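Local coordinates for ABC transporter substrate-binding protein (Rhizobium radiobacter, PDB 6TFX), which binds the opine mannopinic acid as the periplasmic solute-binding component of an ABC transporter, probably delivering mannityl-opines for import into the bacterium, at residues D14-D19 against F160-P164; V77-Y83 against V165-Q171; P293-P297 against Q445-V449. All blocks are in the same frame, centred on the assembly; numbering follows the deposited sequence.

Contact 1: residues D14-D19 against F160-P164; sequences DVTTLD and FKRRP
Leu-18 and Pro-164 form the close-packed end of this contact between two irregular loops of the solute-binding protein. The methyl CD1 of Leu-18 lies 3.8 Å from CG of the Pro-164 ring, and the backbone beside it is fixed by Leu-18 N donating to Lys-161 O at 2.8 Å. Next to it, Thr-17 OG1 closes an ST turn by accepting from Asp-19 N (3.0 Å) and rests against CB of Lys-161.

The other end is looser and wetter. Arg-162 leaves its backbone away from 14-19, but a bend at chi3 (83°) brings the guanidinium back. NH1 reaches Val-15 O at 2.9 Å, from above the carbonyl plane, and shares a water with Thr-16 O. NH2 makes a long, weak salt bridge to Asp-14 OD1 (3.4 Å), the carboxylate and guanidinium planes turned 59° apart; that oxygen also accepts from Gly-178 N. Val-15 CG1 lies over one face of the guanidinium, 4.0 Å above its plane and offset toward its rim.

Outward from Leu-18 and Pro-164, both side chains touch Val-172 of strand 170-176, while helix 26-35 meets them through Leu-31 and Ile-35 respectively.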
ATOM      1  N   ASP A  14      -2.709  -5.716  15.592  1.00 20.89           N
ATOM      2  CA  ASP A  14      -4.169  -5.877  15.640  1.00 20.75           C
ATOM      3  C   ASP A  14      -4.804  -5.410  14.334  1.00 23.55           C
ATOM      4  O   ASP A  14      -4.114  -4.886  13.458  1.00 23.15           O
ATOM      5  CB  ASP A  14      -4.756  -5.006  16.795  1.00 22.64           C
ATOM      6  CG  ASP A  14      -6.133  -5.371  17.366  1.00 35.52           C
ATOM      7  OD1 ASP A  14      -6.707  -6.423  16.956  1.00 32.93           O
ATOM      8  OD2 ASP A  14      -6.643  -4.605  18.218  1.00 46.54           O
ATOM      9  N   VAL A  15      -6.120  -5.607  14.225  1.00 21.55           N
ATOM     10  CA  VAL A  15      -6.967  -5.115  13.140  1.00 21.86           C
ATOM     11  C   VAL A  15      -7.251  -3.652  13.479  1.00 24.09           C
ATOM     12  O   VAL A  15      -7.585  -3.369  14.632  1.00 25.31           O
ATOM     13  CB  VAL A  15      -8.344  -5.867  13.144  1.00 26.96           C
ATOM     14  CG1 VAL A  15      -9.391  -5.161  12.268  1.00 27.11           C
ATOM     15  CG2 VAL A  15      -8.193  -7.313  12.737  1.00 27.30           C
ATOM     16  N   THR A  16      -7.219  -2.745  12.486  1.00 20.30           N
ATOM     17  CA  THR A  16      -7.660  -1.371  12.711  1.00 19.46           C
ATOM     18  C   THR A  16      -8.975  -1.194  11.972  1.00 23.28           C
ATOM     19  O   THR A  16      -9.972  -0.851  12.596  1.00 24.10           O
ATOM     20  CB  THR A  16      -6.600  -0.344  12.318  1.00 27.83           C
ATOM     21  OG1 THR A  16      -5.428  -0.646  13.080  1.00 29.30           O
ATOM     22  CG2 THR A  16      -7.051   1.093  12.612  1.00 24.41           C
ATOM     23  N   THR A  17      -8.987  -1.440  10.648  1.00 17.58           N
ATOM     24  CA  THR A  17     -10.239  -1.314   9.911  1.00 16.56           C
ATOM     25  C   THR A  17     -10.316  -2.307   8.788  1.00 20.31           C
ATOM     26  O   THR A  17      -9.345  -2.457   8.028  1.00 20.90           O
ATOM     27  CB  THR A  17     -10.505   0.111   9.409  1.00 23.24           C
ATOM     28  OG1 THR A  17     -11.662   0.093   8.557  1.00 22.31           O
ATOM     29  CG2 THR A  17      -9.326   0.704   8.647  1.00 23.88           C
ATOM     30  N   LEU A  18     -11.475  -2.965   8.678  1.00 17.10           N
ATOM     31  CA  LEU A  18     -11.722  -3.883   7.576  1.00 16.67           C
ATOM     32  C   LEU A  18     -12.754  -3.290   6.613  1.00 21.34           C
ATOM     33  O   LEU A  18     -13.278  -3.997   5.748  1.00 20.31           O
ATOM     34  CB  LEU A  18     -12.045  -5.323   8.051  1.00 17.41           C
ATOM     35  CG  LEU A  18     -10.924  -5.990   8.885  1.00 21.24           C
ATOM     36  CD1 LEU A  18     -11.342  -7.367   9.379  1.00 21.13           C
ATOM     37  CD2 LEU A  18      -9.619  -6.059   8.108  1.00 22.18           C
ATOM     38  N   ASP A  19     -12.960  -1.932   6.689  1.00 18.59           N
ATOM     39  CA  ASP A  19     -13.746  -1.235   5.676  1.00 17.15           C
ATOM     40  C   ASP A  19     -12.705  -1.009   4.571  1.00 18.60           C
ATOM     41  O   ASP A  19     -11.670  -0.375   4.816  1.00 18.35           O
ATOM     42  CB  ASP A  19     -14.296   0.109   6.192  1.00 18.15           C
ATOM     43  CG  ASP A  19     -14.962   0.990   5.136  1.00 21.61           C
ATOM     44  OD1 ASP A  19     -14.721   0.768   3.928  1.00 21.64           O
ATOM     45  OD2 ASP A  19     -15.690   1.926   5.518  1.00 20.89           O
ATOM     46  N   PHE A 160     -18.993  -1.719  11.208  1.00 20.12           N
ATOM     47  CA  PHE A 160     -18.670  -2.495  10.004  1.00 18.95           C
ATOM     48  C   PHE A 160     -17.171  -2.794   9.919  1.00 21.48           C
ATOM     49  O   PHE A 160     -16.793  -3.887   9.501  1.00 23.57           O
ATOM     50  CB  PHE A 160     -19.149  -1.769   8.737  1.00 19.85           C
ATOM     51  CG  PHE A 160     -18.986  -2.552   7.453  1.00 19.59           C
ATOM     52  CD1 PHE A 160     -17.824  -2.440   6.694  1.00 19.90           C
ATOM     53  CD2 PHE A 160     -19.992  -3.400   7.004  1.00 20.89           C
ATOM     54  CE1 PHE A 160     -17.678  -3.155   5.504  1.00 20.45           C
ATOM     55  CE2 PHE A 160     -19.840  -4.128   5.816  1.00 21.93           C
ATOM     56  CZ  PHE A 160     -18.678  -4.012   5.085  1.00 20.71           C
ATOM     57  N   LYS A 161     -16.322  -1.825  10.314  1.00 19.33           N
ATOM     58  CA  LYS A 161     -14.846  -1.978  10.258  1.00 19.29           C
ATOM     59  C   LYS A 161     -14.313  -3.193  11.062  1.00 23.01           C
ATOM     60  O   LYS A 161     -13.210  -3.671  10.777  1.00 20.38           O
ATOM     61  CB  LYS A 161     -14.148  -0.679  10.676  1.00 23.62           C
ATOM     62  CG  LYS A 161     -14.426  -0.270  12.120  1.00 26.23           C
ATOM     63  CD  LYS A 161     -13.550   0.909  12.599  1.00 32.70           C
ATOM     64  CE  LYS A 161     -13.962   2.267  12.070  1.00 48.08           C
ATOM     65  NZ  LYS A 161     -15.284   2.699  12.584  1.00 64.97           N
ATOM     66  N   ARG A 162     -15.101  -3.693  12.053  1.00 20.99           N
ATOM     67  CA  ARG A 162     -14.708  -4.878  12.832  1.00 21.82           C
ATOM     68  C   ARG A 162     -15.645  -6.082  12.573  1.00 25.38           C
ATOM     69  O   ARG A 162     -15.397  -7.172  13.082  1.00 24.55           O
ATOM     70  CB  ARG A 162     -14.574  -4.547  14.334  1.00 26.48           C
ATOM     71  CG  ARG A 162     -13.389  -3.619  14.636  1.00 38.23           C
ATOM     72  CD  ARG A 162     -12.998  -3.593  16.112  1.00 42.23           C
ATOM     73  NE  ARG A 162     -12.118  -4.710  16.486  1.00 45.72           N
ATOM     74  CZ  ARG A 162     -10.788  -4.673  16.438  1.00 60.28           C
ATOM     75  NH1 ARG A 162     -10.162  -3.578  16.021  1.00 46.71           N
ATOM     76  NH2 ARG A 162     -10.075  -5.730  16.803  1.00 48.70           N
ATOM     77  N   ARG A 163     -16.709  -5.889  11.749  1.00 21.17           N
ATOM     78  CA  ARG A 163     -17.661  -6.958  11.397  1.00 20.12           C
ATOM     79  C   ARG A 163     -17.897  -6.853   9.885  1.00 23.68           C
ATOM     80  O   ARG A 163     -19.002  -6.486   9.453  1.00 23.67           O
ATOM     81  CB  ARG A 163     -18.965  -6.791  12.181  1.00 21.05           C
ATOM     82  CG  ARG A 163     -18.803  -7.041  13.682  1.00 30.42           C
ATOM     83  CD  ARG A 163     -20.113  -6.859  14.434  1.00 37.08           C
ATOM     84  NE  ARG A 163     -21.158  -7.774  13.968  1.00 43.34           N
ATOM     85  CZ  ARG A 163     -22.414  -7.415  13.718  1.00 54.58           C
ATOM     86  NH1 ARG A 163     -22.806  -6.158  13.903  1.00 40.35           N
ATOM     87  NH2 ARG A 163     -23.292  -8.311  13.295  1.00 40.76           N
ATOM     88  N   PRO A 164     -16.842  -7.078   9.064  1.00 20.99           N
ATOM     89  CA  PRO A 164     -16.981  -6.857   7.618  1.00 20.49           C
ATOM     90  C   PRO A 164     -17.813  -7.920   6.928  1.00 21.44           C
ATOM     91  O   PRO A 164     -17.906  -9.060   7.411  1.00 20.81           O
ATOM     92  CB  PRO A 164     -15.534  -6.912   7.120  1.00 21.80           C
ATOM     93  CG  PRO A 164     -14.858  -7.858   8.065  1.00 25.10           C
ATOM     94  CD  PRO A 164     -15.462  -7.508   9.402  1.00 21.57           C
TER
HETATM   95  O   HOH W   1     -10.694  -0.819  15.143  1.00 34.95           O

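Contact 2: residues V77-Y83 against V165-Q171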
ATOM      1  N   VAL A  77     -24.006 -13.980  -7.588  1.00 23.73           N
ATOM      2  CA  VAL A  77     -22.844 -13.823  -6.710  1.00 20.90           C
ATOM      3  C   VAL A  77     -23.494 -13.493  -5.379  1.00 25.37           C
ATOM      4  O   VAL A  77     -24.300 -12.563  -5.312  1.00 27.67           O
ATOM      5  CB  VAL A  77     -21.856 -12.711  -7.124  1.00 22.19           C
ATOM      6  CG1 VAL A  77     -20.781 -12.504  -6.053  1.00 20.73           C
ATOM      7  CG2 VAL A  77     -21.212 -13.024  -8.470  1.00 21.07           C
ATOM      8  N   LYS A  78     -23.201 -14.274  -4.355  1.00 23.19           N
ATOM      9  CA  LYS A  78     -23.821 -14.084  -3.052  1.00 23.91           C
ATOM     10  C   LYS A  78     -22.910 -13.369  -2.062  1.00 24.67           C
ATOM     11  O   LYS A  78     -21.712 -13.689  -1.959  1.00 24.38           O
ATOM     12  CB  LYS A  78     -24.194 -15.447  -2.426  1.00 27.26           C
ATOM     13  CG  LYS A  78     -24.928 -16.420  -3.346  1.00 41.19           C
ATOM     14  CD  LYS A  78     -26.404 -16.121  -3.488  1.00 44.56           C
ATOM     15  CE  LYS A  78     -27.029 -17.101  -4.449  1.00 50.33           C
ATOM     16  NZ  LYS A  78     -28.419 -16.717  -4.793  1.00 62.99           N
ATOM     17  N   TRP A  79     -23.502 -12.482  -1.256  1.00 20.12           N
ATOM     18  CA  TRP A  79     -22.770 -11.870  -0.168  1.00 19.08           C
ATOM     19  C   TRP A  79     -22.555 -12.940   0.894  1.00 22.36           C
ATOM     20  O   TRP A  79     -23.356 -13.863   1.003  1.00 21.85           O
ATOM     21  CB  TRP A  79     -23.601 -10.745   0.473  1.00 17.91           C
ATOM     22  CG  TRP A  79     -23.671  -9.500  -0.356  1.00 18.19           C
ATOM     23  CD1 TRP A  79     -24.786  -8.938  -0.909  1.00 21.11           C
ATOM     24  CD2 TRP A  79     -22.572  -8.620  -0.673  1.00 17.27           C
ATOM     25  NE1 TRP A  79     -24.452  -7.749  -1.538  1.00 19.60           N
ATOM     26  CE2 TRP A  79     -23.095  -7.553  -1.437  1.00 20.13           C
ATOM     27  CE3 TRP A  79     -21.188  -8.650  -0.407  1.00 17.62           C
ATOM     28  CZ2 TRP A  79     -22.277  -6.526  -1.953  1.00 18.82           C
ATOM     29  CZ3 TRP A  79     -20.381  -7.633  -0.905  1.00 18.62           C
ATOM     30  CH2 TRP A  79     -20.931  -6.578  -1.655  1.00 19.13           C
ATOM     31  N   GLN A  80     -21.518 -12.776   1.713  1.00 17.98           N
ATOM     32  CA  GLN A  80     -21.320 -13.644   2.871  1.00 17.95           C
ATOM     33  C   GLN A  80     -22.443 -13.345   3.886  1.00 21.77           C
ATOM     34  O   GLN A  80     -23.048 -12.279   3.830  1.00 21.54           O
ATOM     35  CB  GLN A  80     -20.014 -13.258   3.560  1.00 18.66           C
ATOM     36  CG  GLN A  80     -18.774 -13.703   2.768  1.00 18.83           C
ATOM     37  CD  GLN A  80     -17.576 -12.824   3.017  1.00 22.27           C
ATOM     38  OE1 GLN A  80     -17.552 -11.983   3.926  1.00 18.74           O
ATOM     39  NE2 GLN A  80     -16.560 -12.971   2.161  1.00 18.33           N
ATOM     40  N   GLY A  81     -22.648 -14.262   4.832  1.00 21.55           N
ATOM     41  CA  GLY A  81     -23.564 -14.086   5.953  1.00 22.21           C
ATOM     42  C   GLY A  81     -25.051 -14.003   5.664  1.00 24.58           C
ATOM     43  O   GLY A  81     -25.817 -13.679   6.573  1.00 26.35           O
ATOM     44  N   GLY A  82     -25.480 -14.327   4.453  1.00 20.73           N
ATOM     45  CA  GLY A  82     -26.911 -14.334   4.117  1.00 20.79           C
ATOM     46  C   GLY A  82     -27.486 -13.010   3.638  1.00 24.91           C
ATOM     47  O   GLY A  82     -28.713 -12.872   3.551  1.00 25.61           O
ATOM     48  N   TYR A  83     -26.622 -12.044   3.254  1.00 21.56           N
ATOM     49  CA  TYR A  83     -27.103 -10.747   2.748  1.00 21.40           C
ATOM     50  C   TYR A  83     -27.698 -10.832   1.333  1.00 26.38           C
ATOM     51  O   TYR A  83     -28.218  -9.834   0.848  1.00 26.81           O
ATOM     52  CB  TYR A  83     -26.018  -9.672   2.850  1.00 22.67           C
ATOM     53  CG  TYR A  83     -25.921  -9.125   4.252  1.00 22.46           C
ATOM     54  CD1 TYR A  83     -26.724  -8.066   4.664  1.00 24.76           C
ATOM     55  CD2 TYR A  83     -25.031  -9.669   5.176  1.00 22.70           C
ATOM     56  CE1 TYR A  83     -26.650  -7.566   5.962  1.00 23.62           C
ATOM     57  CE2 TYR A  83     -24.946  -9.175   6.476  1.00 23.30           C
ATOM     58  CZ  TYR A  83     -25.774  -8.135   6.871  1.00 25.78           C
ATOM     59  OH  TYR A  83     -25.664  -7.600   8.137  1.00 26.53           O
ATOM     60  N   VAL A 165     -18.373  -7.551   5.766  1.00 19.35           N
ATOM     61  CA  VAL A 165     -19.163  -8.471   4.950  1.00 17.69           C
ATOM     62  C   VAL A 165     -18.732  -8.240   3.525  1.00 19.12           C
ATOM     63  O   VAL A 165     -18.866  -7.127   3.026  1.00 18.61           O
ATOM     64  CB  VAL A 165     -20.687  -8.230   5.066  1.00 20.02           C
ATOM     65  CG1 VAL A 165     -21.459  -9.194   4.155  1.00 19.30           C
ATOM     66  CG2 VAL A 165     -21.162  -8.348   6.515  1.00 19.77           C
ATOM     67  N   GLY A 166     -18.193  -9.265   2.881  1.00 17.35           N
ATOM     68  CA  GLY A 166     -17.802  -9.164   1.473  1.00 17.12           C
ATOM     69  C   GLY A 166     -18.351 -10.323   0.663  1.00 19.52           C
ATOM     70  O   GLY A 166     -19.187 -11.081   1.170  1.00 17.54           O
ATOM     71  N   PHE A 167     -17.963 -10.414  -0.624  1.00 16.79           N
ATOM     72  CA  PHE A 167     -18.361 -11.576  -1.439  1.00 16.57           C
ATOM     73  C   PHE A 167     -17.136 -12.418  -1.820  1.00 18.60           C
ATOM     74  O   PHE A 167     -17.242 -13.358  -2.621  1.00 18.29           O
ATOM     75  CB  PHE A 167     -19.222 -11.211  -2.669  1.00 18.37           C
ATOM     76  CG  PHE A 167     -18.585 -10.308  -3.685  1.00 18.05           C
ATOM     77  CD1 PHE A 167     -17.603 -10.785  -4.546  1.00 20.35           C
ATOM     78  CD2 PHE A 167     -19.025  -9.003  -3.842  1.00 19.92           C
ATOM     79  CE1 PHE A 167     -17.032  -9.943  -5.508  1.00 20.62           C
ATOM     80  CE2 PHE A 167     -18.471  -8.172  -4.812  1.00 22.21           C
ATOM     81  CZ  PHE A 167     -17.456  -8.639  -5.618  1.00 20.57           C
ATOM     82  N   GLY A 168     -16.005 -12.099  -1.204  1.00 16.98           N
ATOM     83  CA  GLY A 168     -14.732 -12.790  -1.400  1.00 16.94           C
ATOM     84  C   GLY A 168     -14.750 -14.210  -0.853  1.00 20.06           C
ATOM     85  O   GLY A 168     -15.741 -14.663  -0.238  1.00 18.51           O
ATOM     86  N   PRO A 169     -13.627 -14.931  -1.047  1.00 17.22           N
ATOM     87  CA  PRO A 169     -13.606 -16.360  -0.678  1.00 15.74           C
ATOM     88  C   PRO A 169     -13.581 -16.669   0.810  1.00 19.38           C
ATOM     89  O   PRO A 169     -13.879 -17.803   1.179  1.00 19.16           O
ATOM     90  CB  PRO A 169     -12.342 -16.892  -1.380  1.00 17.11           C
ATOM     91  CG  PRO A 169     -11.463 -15.667  -1.597  1.00 20.27           C
ATOM     92  CD  PRO A 169     -12.438 -14.540  -1.840  1.00 17.60           C
ATOM     93  N   PHE A 170     -13.178 -15.691   1.669  1.00 16.51           N
ATOM     94  CA  PHE A 170     -13.122 -15.947   3.112  1.00 15.45           C
ATOM     95  C   PHE A 170     -13.895 -14.888   3.859  1.00 20.05           C
ATOM     96  O   PHE A 170     -13.895 -13.735   3.456  1.00 20.01           O
ATOM     97  CB  PHE A 170     -11.663 -16.014   3.600  1.00 16.69           C
ATOM     98  CG  PHE A 170     -10.914 -17.147   2.932  1.00 17.66           C
ATOM     99  CD1 PHE A 170     -11.025 -18.451   3.406  1.00 20.59           C
ATOM    100  CD2 PHE A 170     -10.148 -16.920   1.793  1.00 18.66           C
ATOM    101  CE1 PHE A 170     -10.392 -19.516   2.743  1.00 21.38           C
ATOM    102  CE2 PHE A 170      -9.495 -17.981   1.146  1.00 19.66           C
ATOM    103  CZ  PHE A 170      -9.645 -19.271   1.607  1.00 18.46           C
ATOM    104  N   GLN A 171     -14.491 -15.265   4.982  1.00 18.23           N
ATOM    105  CA  GLN A 171     -15.268 -14.327   5.798  1.00 19.17           C
ATOM    106  C   GLN A 171     -14.696 -14.275   7.179  1.00 22.49           C
ATOM    107  O   GLN A 171     -14.144 -15.261   7.657  1.00 22.12           O
ATOM    108  CB  GLN A 171     -16.744 -14.757   5.879  1.00 20.69           C
ATOM    109  CG  GLN A 171     -16.940 -16.172   6.455  1.00 20.56           C
ATOM    110  CD  GLN A 171     -18.037 -16.922   5.754  1.00 41.50           C
ATOM    111  OE1 GLN A 171     -18.825 -16.355   4.996  1.00 40.57           O
ATOM    112  NE2 GLN A 171     -18.096 -18.224   5.973  1.00 31.86           N
TER
HETATM  113  O   HOH W   2     -19.314 -14.970  -3.417  1.00 27.04           O
HETATM  114  O   HOH W   3     -21.441 -16.837   4.838  1.00 35.56           O
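Gln-80 and Gly-166 grip each other twice where, in this family 5 solute-binding protein, a loop, 77-83, meets the segment 165-171, whose last two residues begin strand 170-176. Gln-80 N donates to Gly-166 O at 2.9 Å, and Gly-166 N returns a bond to the side-chain OE1 of Gln-80 at 3.0 Å. The return bond is straight at the hydrogen (166°), yet the donor stands well above the amide carbonyl plane. With the chain extended beyond CG (chi2 152°), the amide of Gln-80 also reaches past Gly-166, and NE2 donates to Gly-168 O at 3.0 Å with that oxygen in the amide plane. A further bond from NE2 to Ile-35 O ties the same group to the end of helix 26-35, so both ends of the buried amide have partners that restrict its rotation.

Hydrophobic groups extend the contact in two directions. Trp-79 brings CE3 edge-on to the Gly-166 carbonyl carbon, and its CZ3 lies 3.5 Å from Phe-167 CD2; the six-membered ring and the Phe-167 ring are oblique, with planes 53° apart. Val-77 CG1 meets CG of the same phenylalanine at 3.9 Å. Beyond Gln-80, Tyr-83 crosses Val-165 at about a right angle, CD2 against CG1.

The second shell sets these groups in place. Trp-79 NE1 bonds Asp-90 on helix 88-98, Ala-152 of helix 150-156 touches both Tyr-83 and Val-165, and Asn-186 donates to Gly-168 O. Gln-171 directs its NE2 to Thr-184 OG1, while a water 2.7 Å from Gln-171 OE1 donates to that oxygen and accepts from Gly-81 N.

Contact 3: residues P293-P297 against Q445-V449; sequences PSVIP and QKLIV
Gln-445 meets Ser-294 where an irregular loop, the one after strand 289-291, packs against helix 434-450 in this periplasmic solute-binding protein of family 5. Gln-445 sets off toward the loop at CB, which lies 3.4 Å from Ser-294 OG. CG, set beside the backbone N (chi1 -70°), passes Val-295 CG2 at 4.2 Å. At CD the amide comes against the methyl CD1 of Ile-296, whose side chain crosses it at about a right angle.

The tip is polar and well supplied with partners. OE1 accepts from Ser-294 OG, in the carbonyl plane and on a lone pair, and also from Asp-304 N; NE2 donates to Gly-302 O and to Trp-441 O. Four bonds thus hold a buried amide and fix which way it is turned.

One helical turn on, the contact becomes purely apolar. Val-295 spreads its two methyls over the helix, CG2 against Ile-448 CG2 at 4.0 Å and CG1 against Val-449 CG2 at 3.6 Å. Ile-448 also packs close to Cys-418 and Cys-453 of the magnesium site. The shortest approach across the contact is Ser-294 OG to Gln-445 OE1, 2.7 Å.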
ATOM      1  N   PRO A 293      16.668   6.031  -7.447  1.00 16.44           N
ATOM      2  CA  PRO A 293      17.126   7.385  -7.787  1.00 16.90           C
ATOM      3  C   PRO A 293      16.020   8.413  -8.049  1.00 19.47           C
ATOM      4  O   PRO A 293      16.251   9.369  -8.807  1.00 18.63           O
ATOM      5  CB  PRO A 293      17.989   7.155  -9.028  1.00 19.06           C
ATOM      6  CG  PRO A 293      17.286   6.007  -9.739  1.00 21.85           C
ATOM      7  CD  PRO A 293      16.819   5.101  -8.594  1.00 17.68           C
ATOM      8  N   SER A 294      14.849   8.275  -7.406  1.00 15.36           N
ATOM      9  CA  SER A 294      13.761   9.247  -7.528  1.00 13.56           C
ATOM     10  C   SER A 294      12.825   9.110  -6.346  1.00 15.77           C
ATOM     11  O   SER A 294      13.100   8.319  -5.412  1.00 16.31           O
ATOM     12  CB  SER A 294      13.015   9.118  -8.860  1.00 16.32           C
ATOM     13  OG  SER A 294      12.188  10.265  -9.044  1.00 15.68           O
ATOM     14  N   VAL A 295      11.716   9.858  -6.371  1.00 12.83           N
ATOM     15  CA  VAL A 295      10.786   9.937  -5.263  1.00 13.27           C
ATOM     16  C   VAL A 295       9.493   9.146  -5.474  1.00 14.84           C
ATOM     17  O   VAL A 295       8.540   9.306  -4.708  1.00 14.15           O
ATOM     18  CB  VAL A 295      10.500  11.419  -4.915  1.00 16.84           C
ATOM     19  CG1 VAL A 295      11.752  12.090  -4.339  1.00 17.46           C
ATOM     20  CG2 VAL A 295       9.977  12.182  -6.145  1.00 16.25           C
ATOM     21  N   ILE A 296       9.479   8.274  -6.481  1.00 13.31           N
ATOM     22  CA  ILE A 296       8.399   7.336  -6.749  1.00 13.81           C
ATOM     23  C   ILE A 296       9.039   5.967  -7.007  1.00 15.86           C
ATOM     24  O   ILE A 296      10.207   5.908  -7.402  1.00 15.52           O
ATOM     25  CB  ILE A 296       7.462   7.784  -7.900  1.00 15.33           C
ATOM     26  CG1 ILE A 296       8.116   7.590  -9.291  1.00 15.64           C
ATOM     27  CG2 ILE A 296       6.948   9.225  -7.676  1.00 16.12           C
ATOM     28  CD1 ILE A 296       7.160   7.969 -10.430  1.00 16.94           C
ATOM     29  N   PRO A 297       8.304   4.862  -6.786  1.00 15.72           N
ATOM     30  CA  PRO A 297       8.913   3.524  -6.984  1.00 15.56           C
ATOM     31  C   PRO A 297       9.389   3.306  -8.425  1.00 18.07           C
ATOM     32  O   PRO A 297       8.810   3.856  -9.366  1.00 17.50           O
ATOM     33  CB  PRO A 297       7.791   2.557  -6.604  1.00 16.88           C
ATOM     34  CG  PRO A 297       6.929   3.349  -5.610  1.00 18.78           C
ATOM     35  CD  PRO A 297       6.925   4.749  -6.252  1.00 16.23           C
ATOM     36  N   GLN A 445       9.223  14.959 -10.691  1.00 14.51           N
ATOM     37  CA  GLN A 445      10.177  14.282  -9.794  1.00 14.80           C
ATOM     38  C   GLN A 445      11.426  15.130  -9.552  1.00 16.33           C
ATOM     39  O   GLN A 445      11.872  15.246  -8.412  1.00 16.33           O
ATOM     40  CB  GLN A 445      10.553  12.909 -10.359  1.00 14.42           C
ATOM     41  CG  GLN A 445       9.364  11.936 -10.276  1.00 17.80           C
ATOM     42  CD  GLN A 445       9.549  10.762 -11.213  1.00 19.66           C
ATOM     43  OE1 GLN A 445      10.335   9.855 -10.945  1.00 15.65           O
ATOM     44  NE2 GLN A 445       8.826  10.779 -12.334  1.00 17.03           N
ATOM     45  N   LYS A 446      11.981  15.745 -10.629  1.00 14.51           N
ATOM     46  CA  LYS A 446      13.177  16.594 -10.510  1.00 14.56           C
ATOM     47  C   LYS A 446      12.915  17.768  -9.566  1.00 18.04           C
ATOM     48  O   LYS A 446      13.790  18.128  -8.755  1.00 19.30           O
ATOM     49  CB  LYS A 446      13.608  17.109 -11.884  1.00 16.69           C
ATOM     50  CG  LYS A 446      14.230  16.015 -12.745  1.00 20.78           C
ATOM     51  CD  LYS A 446      14.860  16.629 -13.982  1.00 23.22           C
ATOM     52  CE  LYS A 446      15.709  15.628 -14.739  1.00 28.55           C
ATOM     53  NZ  LYS A 446      14.869  14.607 -15.399  1.00 27.88           N
ATOM     54  N   LEU A 447      11.711  18.364  -9.648  1.00 15.44           N
ATOM     55  CA  LEU A 447      11.386  19.495  -8.778  1.00 16.51           C
ATOM     56  C   LEU A 447      11.268  19.053  -7.336  1.00 18.76           C
ATOM     57  O   LEU A 447      11.681  19.781  -6.431  1.00 18.04           O
ATOM     58  CB  LEU A 447      10.051  20.119  -9.208  1.00 17.20           C
ATOM     59  CG  LEU A 447      10.081  20.894 -10.529  1.00 21.51           C
ATOM     60  CD1 LEU A 447       8.675  21.109 -11.070  1.00 22.35           C
ATOM     61  CD2 LEU A 447      10.807  22.229 -10.375  1.00 24.00           C
ATOM     62  N   ILE A 448      10.642  17.886  -7.104  1.00 13.87           N
ATOM     63  CA  ILE A 448      10.449  17.430  -5.702  1.00 13.98           C
ATOM     64  C   ILE A 448      11.811  17.047  -5.090  1.00 17.43           C
ATOM     65  O   ILE A 448      12.093  17.364  -3.927  1.00 17.16           O
ATOM     66  CB  ILE A 448       9.462  16.240  -5.675  1.00 16.35           C
ATOM     67  CG1 ILE A 448       8.063  16.682  -6.225  1.00 16.87           C
ATOM     68  CG2 ILE A 448       9.369  15.623  -4.255  1.00 14.75           C
ATOM     69  CD1 ILE A 448       7.186  15.537  -6.720  1.00 20.13           C
ATOM     70  N   VAL A 449      12.650  16.358  -5.878  1.00 14.77           N
ATOM     71  CA  VAL A 449      13.985  15.971  -5.417  1.00 15.02           C
ATOM     72  C   VAL A 449      14.831  17.218  -5.111  1.00 17.80           C
ATOM     73  O   VAL A 449      15.471  17.282  -4.045  1.00 18.35           O
ATOM     74  CB  VAL A 449      14.690  15.086  -6.480  1.00 18.16           C
ATOM     75  CG1 VAL A 449      16.186  14.940  -6.183  1.00 19.11           C
ATOM     76  CG2 VAL A 449      14.031  13.715  -6.546  1.00 18.29           C
TER

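How the contacts relate
Contacts 1 and 2 are neighbours, with centres about 15 Å apart, and they touch where Phe-160 CZ lies 3.6 Å from Val-165 N. Their segments alternate along the chain, and 160-164 runs directly into 165-171, so one continuous run serves both. Contact 3 follows later in sequence and lies on the opposite side of the chain's centre, its centre about 34 Å from that of contact 1 and about 41 Å from that of contact 2. The bound mannopinic acid is about 10 Å from the side chain of Thr-16 and about 14 Å from that of Ile-296. One magnesium ion lies about 5 Å from the side chain of Thr-16, and another, at the Cys-418 and Cys-453 site, about 5 Å from that of Ile-448.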